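Local coordinates for protein Myo-inositol 2-dehydrogenase (Lactobacillus plantarum WCFS1, PDB 3CEA) that probably oxidises myo-inositol at its 2-position with NAD as hydride acceptor, binding the dinucleotide on a Rossmann-fold domain, at residues D73-H84 / L96-L106. Sequence-based numbering, arbitrary orientation.
Sequences DAIFIVAPTPFH and LNVFCEKPLGL. With NAD (nicotinamide-adenine-dinucleotide), chain E.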
loop_
_atom_site.group_PDB
_atom_site.type_symbol
_atom_site.label_atom_id
_atom_site.label_comp_id
_atom_site.label_asym_id
_atom_site.label_seq_id
_atom_site.Cartn_x
_atom_site.Cartn_y
_atom_site.Cartn_z
ATOM N N ASP A 73 -24.018 -22.183 34.769
ATOM C CA ASP A 73 -25.079 -21.373 34.170
ATOM C C ASP A 73 -25.018 -21.423 32.646
ATOM O O ASP A 73 -26.043 -21.304 31.972
ATOM C CB ASP A 73 -24.962 -19.914 34.626
ATOM C CG ASP A 73 -24.984 -19.762 36.139
ATOM O OD1 ASP A 73 -25.999 -20.136 36.768
ATOM O OD2 ASP A 73 -23.986 -19.254 36.698
ATOM N N ALA A 74 -23.810 -21.591 32.113
ATOM C CA ALA A 74 -23.575 -21.517 30.676
ATOM C C ALA A 74 -22.531 -22.520 30.191
ATOM O O ALA A 74 -21.666 -22.960 30.955
ATOM C CB ALA A 74 -23.173 -20.099 30.280
ATOM N N ILE A 75 -22.620 -22.869 28.910
ATOM C CA ILE A 75 -21.677 -23.792 28.288
ATOM C C ILE A 75 -21.205 -23.261 26.931
ATOM O O ILE A 75 -21.958 -22.594 26.212
ATOM C CB ILE A 75 -22.275 -25.226 28.172
ATOM C CG1 ILE A 75 -21.178 -26.251 27.861
ATOM C CG2 ILE A 75 -23.424 -25.272 27.155
ATOM C CD1 ILE A 75 -21.525 -27.673 28.268
ATOM N N PHE A 76 -19.945 -23.544 26.607
ATOM C CA PHE A 76 -19.358 -23.180 25.321
ATOM C C PHE A 76 -19.006 -24.439 24.535
ATOM O O PHE A 76 -18.148 -25.220 24.947
ATOM C CB PHE A 76 -18.122 -22.295 25.525
ATOM C CG PHE A 76 -18.428 -20.964 26.154
ATOM C CD1 PHE A 76 -18.496 -20.832 27.539
ATOM C CD2 PHE A 76 -18.656 -19.844 25.362
ATOM C CE1 PHE A 76 -18.786 -19.606 28.125
ATOM C CE2 PHE A 76 -18.946 -18.609 25.937
ATOM C CZ PHE A 76 -19.010 -18.491 27.324
ATOM N N ILE A 77 -19.690 -24.639 23.413
ATOM C CA ILE A 77 -19.466 -25.817 22.578
ATOM C C ILE A 77 -18.515 -25.495 21.419
ATOM O O ILE A 77 -18.902 -24.883 20.419
ATOM C CB ILE A 77 -20.800 -26.441 22.076
ATOM C CG1 ILE A 77 -21.688 -26.831 23.263
ATOM C CG2 ILE A 77 -20.534 -27.659 21.189
ATOM C CD1 ILE A 77 -23.162 -26.993 22.922
ATOM N N VAL A 78 -17.258 -25.897 21.591
ATOM C CA VAL A 78 -16.229 -25.764 20.562
ATOM C C VAL A 78 -15.720 -27.163 20.181
ATOM O O VAL A 78 -14.527 -27.369 19.933
ATOM C CB VAL A 78 -15.054 -24.858 21.026
ATOM C CG1 VAL A 78 -14.346 -24.250 19.820
ATOM C CG2 VAL A 78 -15.549 -23.750 21.952
ATOM N N ALA A 79 -16.644 -28.122 20.162
ATOM C CA ALA A 79 -16.384 -29.468 19.663
ATOM C C ALA A 79 -16.696 -29.489 18.164
ATOM O O ALA A 79 -17.278 -28.532 17.655
ATOM C CB ALA A 79 -17.241 -30.478 20.413
ATOM N N PRO A 80 -16.302 -30.562 17.443
ATOM C CA PRO A 80 -16.585 -30.655 16.003
ATOM C C PRO A 80 -18.068 -30.495 15.653
ATOM O O PRO A 80 -18.937 -30.777 16.478
ATOM C CB PRO A 80 -16.108 -32.064 15.640
ATOM C CG PRO A 80 -15.078 -32.384 16.656
ATOM C CD PRO A 80 -15.550 -31.738 17.922
ATOM N N THR A 81 -18.332 -30.062 14.422
ATOM C CA THR A 81 -19.682 -29.734 13.945
ATOM C C THR A 81 -20.751 -30.838 14.094
ATOM O O THR A 81 -21.879 -30.533 14.492
ATOM C CB THR A 81 -19.646 -29.207 12.488
ATOM O OG1 THR A 81 -18.692 -28.145 12.395
ATOM C CG2 THR A 81 -21.005 -28.684 12.056
ATOM N N PRO A 82 -20.419 -32.110 13.768
ATOM C CA PRO A 82 -21.440 -33.157 13.917
ATOM C C PRO A 82 -22.028 -33.286 15.328
ATOM O O PRO A 82 -23.180 -33.700 15.473
ATOM C CB PRO A 82 -20.685 -34.438 13.537
ATOM C CG PRO A 82 -19.602 -33.978 12.641
ATOM C CD PRO A 82 -19.164 -32.668 13.227
ATOM N N PHE A 83 -21.245 -32.926 16.344
ATOM C CA PHE A 83 -21.660 -33.063 17.744
ATOM C C PHE A 83 -22.442 -31.859 18.275
ATOM O O PHE A 83 -22.986 -31.907 19.376
ATOM C CB PHE A 83 -20.449 -33.340 18.638
ATOM C CG PHE A 83 -19.755 -34.636 18.336
ATOM C CD1 PHE A 83 -20.251 -35.839 18.833
ATOM C CD2 PHE A 83 -18.601 -34.655 17.558
ATOM C CE1 PHE A 83 -19.611 -37.046 18.556
ATOM C CE2 PHE A 83 -17.950 -35.857 17.276
ATOM C CZ PHE A 83 -18.458 -37.055 17.777
ATOM N N HIS A 84 -22.496 -30.789 17.486
ATOM C CA HIS A 84 -23.167 -29.548 17.875
ATOM C C HIS A 84 -24.655 -29.704 18.228
ATOM O O HIS A 84 -25.073 -29.237 19.284
ATOM C CB HIS A 84 -22.987 -28.473 16.794
ATOM C CG HIS A 84 -21.611 -27.887 16.736
ATOM N ND1 HIS A 84 -21.309 -26.785 15.966
ATOM C CD2 HIS A 84 -20.461 -28.234 17.361
ATOM C CE1 HIS A 84 -20.031 -26.487 16.107
ATOM N NE2 HIS A 84 -19.494 -27.350 16.950
ATOM N N LEU A 96 -29.248 -24.956 30.790
ATOM C CA LEU A 96 -28.049 -24.170 30.521
ATOM C C LEU A 96 -28.246 -23.164 29.389
ATOM O O LEU A 96 -29.036 -23.388 28.467
ATOM C CB LEU A 96 -26.873 -25.098 30.188
ATOM C CG LEU A 96 -26.011 -25.724 31.293
ATOM C CD1 LEU A 96 -26.817 -26.528 32.312
ATOM C CD2 LEU A 96 -24.944 -26.602 30.663
ATOM N N ASN A 97 -27.529 -22.047 29.480
ATOM C CA ASN A 97 -27.400 -21.116 28.369
ATOM C C ASN A 97 -26.267 -21.607 27.482
ATOM O O ASN A 97 -25.230 -22.046 27.981
ATOM C CB ASN A 97 -27.121 -19.700 28.878
ATOM C CG ASN A 97 -28.240 -19.166 29.755
ATOM O OD1 ASN A 97 -29.254 -18.669 29.259
ATOM N ND2 ASN A 97 -28.061 -19.265 31.069
ATOM N N VAL A 98 -26.469 -21.549 26.169
ATOM C CA VAL A 98 -25.550 -22.189 25.232
ATOM C C VAL A 98 -24.921 -21.212 24.242
ATOM O O VAL A 98 -25.621 -20.476 23.540
ATOM C CB VAL A 98 -26.240 -23.346 24.449
ATOM C CG1 VAL A 98 -25.280 -23.977 23.450
ATOM C CG2 VAL A 98 -26.780 -24.402 25.400
ATOM N N PHE A 99 -23.591 -21.214 24.210
ATOM C CA PHE A 99 -22.838 -20.615 23.120
ATOM C C PHE A 99 -22.263 -21.750 22.283
ATOM O O PHE A 99 -21.362 -22.466 22.724
ATOM C CB PHE A 99 -21.720 -19.717 23.654
ATOM C CG PHE A 99 -20.942 -19.004 22.578
ATOM C CD1 PHE A 99 -19.870 -19.631 21.938
ATOM C CD2 PHE A 99 -21.272 -17.702 22.214
ATOM C CE1 PHE A 99 -19.147 -18.978 20.945
ATOM C CE2 PHE A 99 -20.551 -17.037 21.223
ATOM C CZ PHE A 99 -19.487 -17.678 20.586
ATOM N N CYS A 100 -22.800 -21.919 21.080
ATOM C CA CYS A 100 -22.335 -22.960 20.172
ATOM C C CYS A 100 -21.590 -22.341 18.999
ATOM O O CYS A 100 -22.056 -21.368 18.399
ATOM C CB CYS A 100 -23.515 -23.797 19.669
ATOM S SG CYS A 100 -23.058 -25.313 18.799
ATOM N N GLU A 101 -20.430 -22.906 18.676
ATOM C CA GLU A 101 -19.663 -22.466 17.517
ATOM C C GLU A 101 -20.363 -22.786 16.205
ATOM O O GLU A 101 -21.229 -23.662 16.146
ATOM C CB GLU A 101 -18.251 -23.066 17.521
ATOM C CG GLU A 101 -17.193 -22.188 18.191
ATOM C CD GLU A 101 -17.042 -20.810 17.545
ATOM O OE1 GLU A 101 -17.468 -20.621 16.384
ATOM O OE2 GLU A 101 -16.480 -19.910 18.205
ATOM N N LYS A 102 -19.987 -22.052 15.161
ATOM C CA LYS A 102 -20.519 -22.261 13.820
ATOM C C LYS A 102 -19.863 -23.498 13.194
ATOM O O LYS A 102 -18.737 -23.843 13.552
ATOM C CB LYS A 102 -20.285 -21.008 12.959
ATOM C CG LYS A 102 -18.825 -20.734 12.590
ATOM C CD LYS A 102 -18.487 -21.340 11.236
ATOM C CE LYS A 102 -17.062 -21.863 11.186
ATOM N NZ LYS A 102 -16.687 -22.330 9.823
ATOM N N PRO A 103 -20.573 -24.196 12.286
ATOM C CA PRO A 103 -21.985 -24.035 11.932
ATOM C C PRO A 103 -22.877 -24.757 12.940
ATOM O O PRO A 103 -22.365 -25.432 13.837
ATOM C CB PRO A 103 -22.092 -24.706 10.554
ATOM C CG PRO A 103 -20.730 -25.282 10.246
ATOM C CD PRO A 103 -19.931 -25.262 11.500
ATOM N N LEU A 104 -24.193 -24.614 12.793
ATOM C CA LEU A 104 -25.147 -25.274 13.691
ATOM C C LEU A 104 -25.014 -26.798 13.665
ATOM O O LEU A 104 -25.112 -27.455 14.703
ATOM C CB LEU A 104 -26.589 -24.854 13.369
ATOM C CG LEU A 104 -26.963 -23.379 13.565
ATOM C CD1 LEU A 104 -28.373 -23.114 13.066
ATOM C CD2 LEU A 104 -26.821 -22.941 15.020
ATOM N N GLY A 105 -24.785 -27.345 12.474
ATOM C CA GLY A 105 -24.628 -28.783 12.282
ATOM C C GLY A 105 -24.394 -29.106 10.819
ATOM O O GLY A 105 -23.969 -28.241 10.054
ATOM N N LEU A 106 -24.672 -30.350 10.434
ATOM C CA LEU A 106 -24.502 -30.792 9.046
ATOM C C LEU A 106 -25.774 -31.402 8.470
ATOM O O LEU A 106 -26.200 -31.035 7.375
ATOM C CB LEU A 106 -23.335 -31.778 8.920
ATOM C CG LEU A 106 -21.939 -31.267 9.285
ATOM C CD1 LEU A 106 -20.925 -32.374 9.120
ATOM C CD2 LEU A 106 -21.554 -30.052 8.448
HETATM P PA NAD E . -10.359 -29.268 16.691
HETATM O O1A NAD E . -9.068 -28.547 16.623
HETATM O O2A NAD E . -10.290 -30.584 16.018
HETATM O O5B NAD E . -10.802 -29.412 18.232
HETATM C C5B NAD E . -11.883 -30.244 18.602
HETATM C C4B NAD E . -11.864 -30.473 20.112
HETATM O O4B NAD E . -13.086 -31.047 20.545
HETATM C C3B NAD E . -10.754 -31.420 20.536
HETATM O O3B NAD E . -10.098 -30.844 21.638
HETATM C C2B NAD E . -11.462 -32.696 20.947
HETATM O O2B NAD E . -10.836 -33.334 22.038
HETATM C C1B NAD E . -12.856 -32.213 21.314
HETATM N N9A NAD E . -13.880 -33.236 21.028
HETATM C C8A NAD E . -14.084 -33.896 19.841
HETATM N N7A NAD E . -15.124 -34.748 19.988
HETATM C C5A NAD E . -15.585 -34.645 21.255
HETATM C C6A NAD E . -16.619 -35.287 21.927
HETATM N N6A NAD E . -17.505 -35.998 21.238
HETATM N N1A NAD E . -16.867 -34.970 23.251
HETATM C C2A NAD E . -16.091 -34.023 23.901
HETATM N N3A NAD E . -15.063 -33.390 23.226
HETATM C C4A NAD E . -14.814 -33.695 21.923
HETATM O O3 NAD E . -11.532 -28.382 16.031
HETATM P PN NAD E . -11.514 -26.771 16.081
HETATM O O1N NAD E . -11.060 -26.328 17.421
HETATM O O2N NAD E . -10.827 -26.305 14.860
HETATM O O5D NAD E . -13.056 -26.355 15.903
HETATM C C5D NAD E . -14.106 -26.925 16.648
HETATM C C4D NAD E . -15.407 -26.267 16.198
HETATM O O4D NAD E . -15.223 -24.869 16.058
HETATM C C3D NAD E . -15.881 -26.805 14.856
HETATM O O3D NAD E . -17.241 -27.158 14.959
HETATM C C2D NAD E . -15.696 -25.650 13.891
HETATM O O2D NAD E . -16.745 -25.567 12.957
HETATM C C1D NAD E . -15.656 -24.419 14.786
HETATM N N1N NAD E . -14.754 -23.380 14.251
HETATM C C2N NAD E . -15.227 -22.099 14.115
HETATM C C3N NAD E . -14.403 -21.089 13.610
HETATM C C7N NAD E . -14.847 -19.654 13.618
HETATM O O7N NAD E . -14.220 -18.755 12.733
HETATM N N7N NAD E . -15.816 -19.258 14.450
HETATM C C4N NAD E . -13.094 -21.393 13.241
HETATM C C5N NAD E . -12.621 -22.696 13.381
HETATM C C6N NAD E . -13.464 -23.684 13.889
#
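The His84 imidazole lies between Cys100 SG, over one face 3.9 Å from the ring centroid, and Thr81 CA over the other, while the carbonyl oxygens of Ala79, Lys102 and Pro103 line its edge. ND1 donates to Pro103 O (2.7 Å) in the ring plane and NE2 to Ala79 O (2.6 Å), so the ring cannot readily turn. Replacing His84 by alanine would probably leave Pro103 O without its ring donor, strip Ala79 O of one of its two, and open a gap beside Cys100 SG. The Phe76 and Phe99 rings meet obliquely, planes at 45°, with Phe99 CB 3.5 Å from Phe76 CD2; CG anti to the backbone N (chi1 -177°) brings the Phe99 ring against Phe76. Phe305 meets both rings. Parallel strands 74-77 and 97-100 of a beta-alpha-beta unit share backbone bonds, from Asn97 N to Asp73 O at one end to Glu101 N to Ile77 O at the other; Asp73 O also takes ND2 of Asn97, whose OD1 binds Ile125 N. Thr81 OG1 and Ala79 O bind NAD O3D, Lys102 O accepts from NAD O2D, and Glu101 OE1 takes the carboxamide N7N, its OE2 held by His23. His84 thus ties both post-strand loops together beside the nicotinamide ribose.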